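Local coordinates for protein probable 2-hydroxyhepta-2,4-diene-1,7-dioate isomerase (Thermus thermophilus, PDB 2DFU) that probably isomerises 2-hydroxyhepta-2,4-diene-1,7-dioate as a metal-binding member of the fumarylacetoacetate hydrolase family, possibly with acetylpyruvate hydrolase activity, at residues L72-N84 with I203-M217. Sequence-based numbering, arbitrary orientation.
Sequences LPKEPGLFLKGPN and IFSVAEILSYISTFM
Pro76 sits between two aromatic rings, Phe204 and Tyr212, and shows how a proline can join a loop to a helix and to the residue just before its N-cap, mainly through ring contacts. Its CG lies over the Phe204 ring, 3.6 Å from the centroid and 12° off the normal, while its CD stands above a face of Tyr212, 3.9 Å from that centroid; both are CH-pi contacts. The other face of Phe204 is covered by CG2 of Ile203, so the ring is clamped between neighbour and proline. Lys74 O comes to the edge of the same ring, 3.6 Å from Phe204 CE1. With CG anti to its backbone N (chi1 177°), Tyr212 reaches out from the helix to the loop.

Apolar contacts extend the seam both ways. Leu78 CD1 meets three residues of 203-217: it touches the edge of Tyr212, lies in the plane of Phe216 at 3.7 Å from CZ, and packs on CG1 of Ile213. Farther along, Leu80 CD2 faces Met217 CE, whereas at the other end Leu72 CD2 touches Ile203 CD1 at 3.6 Å, though Leu72 is poorly ordered.

Polar links are sparse. One water donates to Pro76 O (2.9 Å) and also hydrogen-bonds Tyr212 OH, bridging loop and helix. The Glu75 side chain crosses Tyr212 at about a right angle, the carboxylate plane turned 65° from the ring, and its OE1 has a long, weak ion pair with Arg160 of the second subunit. At the helix start, Ser205 and Glu208 form a capping box: Glu208 N bonds to Ser205 OG, and Ser205 N to Glu208 OE1.

Ile209 and Ile213 also touch strand 50-53, the antiparallel partner of 78-81. The arrangement is thus a helix packed against strands of the FAA hydrolase C-terminal domain, with aromatic side chains gripping the loop that leads into strand 78-81.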
loop_
_atom_site.group_PDB
_atom_site.type_symbol
_atom_site.label_atom_id
_atom_site.label_comp_id
_atom_site.label_asym_id
_atom_site.label_seq_id
_atom_site.Cartn_x
_atom_site.Cartn_y
_atom_site.Cartn_z
ATOM N N LEU A 72 -17.208 -6.844 20.916
ATOM C CA LEU A 72 -17.191 -7.140 19.484
ATOM C C LEU A 72 -17.431 -5.874 18.670
ATOM O O LEU A 72 -18.388 -5.142 18.920
ATOM C CB LEU A 72 -18.269 -8.174 19.134
ATOM C CG LEU A 72 -18.163 -9.580 19.735
ATOM C CD1 LEU A 72 -19.348 -10.420 19.280
ATOM C CD2 LEU A 72 -16.856 -10.224 19.309
ATOM N N PRO A 73 -16.566 -5.603 17.676
ATOM C CA PRO A 73 -16.699 -4.412 16.834
ATOM C C PRO A 73 -17.981 -4.377 16.000
ATOM O O PRO A 73 -18.543 -5.418 15.657
ATOM C CB PRO A 73 -15.438 -4.458 15.970
ATOM C CG PRO A 73 -15.185 -5.925 15.836
ATOM C CD PRO A 73 -15.414 -6.418 17.246
ATOM N N LYS A 74 -18.431 -3.164 15.691
ATOM C CA LYS A 74 -19.637 -2.942 14.896
ATOM C C LYS A 74 -19.289 -2.963 13.410
ATOM O O LYS A 74 -20.087 -3.389 12.577
ATOM C CB LYS A 74 -20.254 -1.587 15.257
ATOM C CG LYS A 74 -19.262 -0.426 15.192
ATOM C CD LYS A 74 -19.943 0.935 15.324
ATOM C CE LYS A 74 -20.662 1.352 14.041
ATOM N NZ LYS A 74 -21.801 0.459 13.672
ATOM N N GLU A 75 -18.092 -2.477 13.091
ATOM C CA GLU A 75 -17.602 -2.447 11.716
ATOM C C GLU A 75 -16.242 -3.128 11.699
ATOM O O GLU A 75 -15.545 -3.174 12.717
ATOM C CB GLU A 75 -17.432 -1.008 11.217
ATOM C CG GLU A 75 -18.683 -0.153 11.258
ATOM C CD GLU A 75 -18.491 1.190 10.571
ATOM O OE1 GLU A 75 -17.473 1.861 10.842
ATOM O OE2 GLU A 75 -19.363 1.578 9.763
ATOM N N PRO A 76 -15.843 -3.673 10.542
ATOM C CA PRO A 76 -14.539 -4.339 10.460
ATOM C C PRO A 76 -13.411 -3.338 10.714
ATOM O O PRO A 76 -13.381 -2.273 10.106
ATOM C CB PRO A 76 -14.509 -4.867 9.027
ATOM C CG PRO A 76 -15.963 -5.041 8.682
ATOM C CD PRO A 76 -16.587 -3.810 9.278
ATOM N N GLY A 77 -12.507 -3.662 11.633
ATOM C CA GLY A 77 -11.380 -2.784 11.894
ATOM C C GLY A 77 -10.391 -3.101 10.789
ATOM O O GLY A 77 -10.189 -4.276 10.476
ATOM N N LEU A 78 -9.775 -2.086 10.188
ATOM C CA LEU A 78 -8.844 -2.331 9.089
ATOM C C LEU A 78 -7.462 -1.714 9.251
ATOM O O LEU A 78 -7.283 -0.732 9.972
ATOM C CB LEU A 78 -9.437 -1.797 7.785
ATOM C CG LEU A 78 -10.838 -2.234 7.354
ATOM C CD1 LEU A 78 -11.294 -1.354 6.198
ATOM C CD2 LEU A 78 -10.843 -3.698 6.944
ATOM N N PHE A 79 -6.483 -2.307 8.575
ATOM C CA PHE A 79 -5.126 -1.783 8.563
ATOM C C PHE A 79 -4.458 -2.226 7.270
ATOM O O PHE A 79 -4.875 -3.208 6.647
ATOM C CB PHE A 79 -4.312 -2.217 9.796
ATOM C CG PHE A 79 -4.106 -3.697 9.923
ATOM C CD1 PHE A 79 -5.033 -4.488 10.593
ATOM C CD2 PHE A 79 -2.955 -4.295 9.422
ATOM C CE1 PHE A 79 -4.812 -5.857 10.766
ATOM C CE2 PHE A 79 -2.724 -5.662 9.588
ATOM C CZ PHE A 79 -3.651 -6.444 10.262
ATOM N N LEU A 80 -3.433 -1.489 6.855
ATOM C CA LEU A 80 -2.731 -1.787 5.609
ATOM C C LEU A 80 -1.346 -2.386 5.785
ATOM O O LEU A 80 -0.702 -2.231 6.821
ATOM C CB LEU A 80 -2.587 -0.511 4.774
ATOM C CG LEU A 80 -3.858 0.263 4.427
ATOM C CD1 LEU A 80 -3.476 1.651 3.917
ATOM C CD2 LEU A 80 -4.674 -0.497 3.377
ATOM N N LYS A 81 -0.902 -3.075 4.744
ATOM C CA LYS A 81 0.426 -3.661 4.688
ATOM C C LYS A 81 0.918 -3.290 3.295
ATOM O O LYS A 81 0.142 -3.284 2.338
ATOM C CB LYS A 81 0.376 -5.186 4.846
ATOM C CG LYS A 81 0.181 -5.661 6.281
ATOM C CD LYS A 81 -0.193 -7.140 6.339
ATOM C CE LYS A 81 0.951 -8.040 6.775
ATOM N NZ LYS A 81 1.174 -8.058 8.248
ATOM N N GLY A 82 2.189 -2.936 3.178
ATOM C CA GLY A 82 2.711 -2.599 1.870
ATOM C C GLY A 82 3.161 -3.874 1.187
ATOM O O GLY A 82 3.348 -4.884 1.858
ATOM N N PRO A 83 3.319 -3.875 -0.144
ATOM C CA PRO A 83 3.759 -5.069 -0.872
ATOM C C PRO A 83 5.118 -5.583 -0.383
ATOM O O PRO A 83 5.450 -6.750 -0.576
ATOM C CB PRO A 83 3.810 -4.587 -2.318
ATOM C CG PRO A 83 2.684 -3.586 -2.362
ATOM C CD PRO A 83 2.901 -2.815 -1.082
ATOM N N ASN A 84 5.902 -4.712 0.251
ATOM C CA ASN A 84 7.214 -5.107 0.762
ATOM C C ASN A 84 7.097 -6.207 1.826
ATOM O O ASN A 84 8.061 -6.926 2.091
ATOM C CB ASN A 84 7.927 -3.905 1.376
ATOM C CG ASN A 84 7.181 -3.337 2.577
ATOM O OD1 ASN A 84 6.097 -2.767 2.434
ATOM N ND2 ASN A 84 7.750 -3.505 3.765
ATOM N N ILE A 203 -16.968 -12.882 12.474
ATOM C CA ILE A 203 -17.876 -11.821 12.883
ATOM C C ILE A 203 -18.382 -11.163 11.607
ATOM O O ILE A 203 -19.577 -10.892 11.455
ATOM C CB ILE A 203 -17.145 -10.793 13.754
ATOM C CG1 ILE A 203 -16.649 -11.478 15.032
ATOM C CG2 ILE A 203 -18.058 -9.612 14.053
ATOM C CD1 ILE A 203 -15.810 -10.599 15.931
ATOM N N PHE A 204 -17.455 -10.919 10.684
ATOM C CA PHE A 204 -17.780 -10.320 9.395
ATOM C C PHE A 204 -17.388 -11.329 8.332
ATOM O O PHE A 204 -16.258 -11.826 8.323
ATOM C CB PHE A 204 -16.985 -9.033 9.182
ATOM C CG PHE A 204 -17.186 -8.018 10.261
ATOM C CD1 PHE A 204 -18.396 -7.346 10.380
ATOM C CD2 PHE A 204 -16.175 -7.758 11.181
ATOM C CE1 PHE A 204 -18.599 -6.430 11.402
ATOM C CE2 PHE A 204 -16.366 -6.840 12.213
ATOM C CZ PHE A 204 -17.582 -6.174 12.324
ATOM N N SER A 205 -18.321 -11.647 7.445
ATOM C CA SER A 205 -18.039 -12.591 6.379
ATOM C C SER A 205 -17.089 -11.947 5.367
ATOM O O SER A 205 -16.892 -10.725 5.356
ATOM C CB SER A 205 -19.333 -12.991 5.668
ATOM O OG SER A 205 -19.798 -11.935 4.837
ATOM N N VAL A 206 -16.503 -12.772 4.511
ATOM C CA VAL A 206 -15.601 -12.273 3.484
ATOM C C VAL A 206 -16.357 -11.297 2.587
ATOM O O VAL A 206 -15.851 -10.230 2.248
ATOM C CB VAL A 206 -15.046 -13.434 2.633
ATOM C CG1 VAL A 206 -14.266 -12.890 1.440
ATOM C CG2 VAL A 206 -14.166 -14.321 3.501
ATOM N N ALA A 207 -17.578 -11.666 2.215
ATOM C CA ALA A 207 -18.398 -10.819 1.359
ATOM C C ALA A 207 -18.663 -9.460 2.001
ATOM O O ALA A 207 -18.655 -8.434 1.321
ATOM C CB ALA A 207 -19.710 -11.521 1.043
ATOM N N GLU A 208 -18.890 -9.454 3.312
ATOM C CA GLU A 208 -19.156 -8.213 4.038
ATOM C C GLU A 208 -17.899 -7.352 4.145
ATOM O O GLU A 208 -17.964 -6.124 4.072
ATOM C CB GLU A 208 -19.690 -8.522 5.439
ATOM C CG GLU A 208 -20.993 -9.314 5.435
ATOM C CD GLU A 208 -21.518 -9.615 6.829
ATOM O OE1 GLU A 208 -20.749 -10.124 7.673
ATOM O OE2 GLU A 208 -22.712 -9.351 7.076
ATOM N N ILE A 209 -16.754 -8.001 4.327
ATOM C CA ILE A 209 -15.489 -7.293 4.435
ATOM C C ILE A 209 -15.159 -6.573 3.129
ATOM O O ILE A 209 -14.853 -5.383 3.132
ATOM C CB ILE A 209 -14.348 -8.265 4.791
ATOM C CG1 ILE A 209 -14.545 -8.759 6.224
ATOM C CG2 ILE A 209 -12.988 -7.585 4.605
ATOM C CD1 ILE A 209 -13.571 -9.834 6.649
ATOM N N LEU A 210 -15.233 -7.298 2.016
ATOM C CA LEU A 210 -14.940 -6.711 0.713
ATOM C C LEU A 210 -15.904 -5.574 0.416
ATOM O O LEU A 210 -15.499 -4.520 -0.081
ATOM C CB LEU A 210 -15.051 -7.764 -0.389
ATOM C CG LEU A 210 -14.078 -8.944 -0.325
ATOM C CD1 LEU A 210 -14.421 -9.927 -1.428
ATOM C CD2 LEU A 210 -12.638 -8.455 -0.461
ATOM N N SER A 211 -17.182 -5.799 0.716
ATOM C CA SER A 211 -18.220 -4.799 0.489
ATOM C C SER A 211 -17.926 -3.538 1.297
ATOM O O SER A 211 -17.962 -2.426 0.769
ATOM C CB SER A 211 -19.588 -5.356 0.900
ATOM O OG SER A 211 -20.597 -4.367 0.792
ATOM N N TYR A 212 -17.644 -3.726 2.582
ATOM C CA TYR A 212 -17.342 -2.616 3.472
ATOM C C TYR A 212 -16.183 -1.791 2.925
ATOM O O TYR A 212 -16.291 -0.574 2.766
ATOM C CB TYR A 212 -16.994 -3.133 4.868
ATOM C CG TYR A 212 -16.604 -2.028 5.822
ATOM C CD1 TYR A 212 -17.547 -1.104 6.278
ATOM C CD2 TYR A 212 -15.281 -1.878 6.237
ATOM C CE1 TYR A 212 -17.176 -0.056 7.121
ATOM C CE2 TYR A 212 -14.902 -0.842 7.074
ATOM C CZ TYR A 212 -15.852 0.066 7.513
ATOM O OH TYR A 212 -15.468 1.094 8.345
ATOM N N ILE A 213 -15.073 -2.458 2.631
ATOM C CA ILE A 213 -13.904 -1.777 2.096
ATOM C C ILE A 213 -14.254 -0.971 0.851
ATOM O O ILE A 213 -13.846 0.179 0.725
ATOM C CB ILE A 213 -12.782 -2.789 1.736
ATOM C CG1 ILE A 213 -12.261 -3.465 3.008
ATOM C CG2 ILE A 213 -11.643 -2.081 1.016
ATOM C CD1 ILE A 213 -11.383 -4.673 2.737
ATOM N N SER A 214 -15.024 -1.572 -0.055
ATOM C CA SER A 214 -15.388 -0.918 -1.312
ATOM C C SER A 214 -16.233 0.343 -1.188
ATOM O O SER A 214 -16.391 1.074 -2.164
ATOM C CB SER A 214 -16.109 -1.904 -2.240
ATOM O OG SER A 214 -17.422 -2.178 -1.777
ATOM N N THR A 215 -16.782 0.604 -0.008
ATOM C CA THR A 215 -17.605 1.792 0.165
ATOM C C THR A 215 -16.764 3.071 0.215
ATOM O O THR A 215 -17.296 4.171 0.069
ATOM C CB THR A 215 -18.464 1.727 1.457
ATOM O OG1 THR A 215 -17.618 1.766 2.611
ATOM C CG2 THR A 215 -19.293 0.464 1.486
ATOM N N PHE A 216 -15.457 2.936 0.417
ATOM C CA PHE A 216 -14.599 4.115 0.489
ATOM C C PHE A 216 -13.246 3.902 -0.189
ATOM O O PHE A 216 -12.554 4.863 -0.523
ATOM C CB PHE A 216 -14.384 4.502 1.956
ATOM C CG PHE A 216 -13.543 3.519 2.730
ATOM C CD1 PHE A 216 -12.155 3.661 2.788
ATOM C CD2 PHE A 216 -14.133 2.447 3.392
ATOM C CE1 PHE A 216 -11.364 2.746 3.496
ATOM C CE2 PHE A 216 -13.355 1.525 4.104
ATOM C CZ PHE A 216 -11.965 1.678 4.155
ATOM N N MET A 217 -12.881 2.639 -0.392
ATOM C CA MET A 217 -11.603 2.295 -1.004
ATOM C C MET A 217 -11.787 1.316 -2.154
ATOM O O MET A 217 -12.278 0.204 -1.958
ATOM C CB MET A 217 -10.679 1.690 0.067
ATOM C CG MET A 217 -9.441 0.973 -0.456
ATOM S SD MET A 217 -8.423 0.305 0.896
ATOM C CE MET A 217 -7.455 1.760 1.338
HETATM O O HOH W 1 -12.905 0.534 9.625
#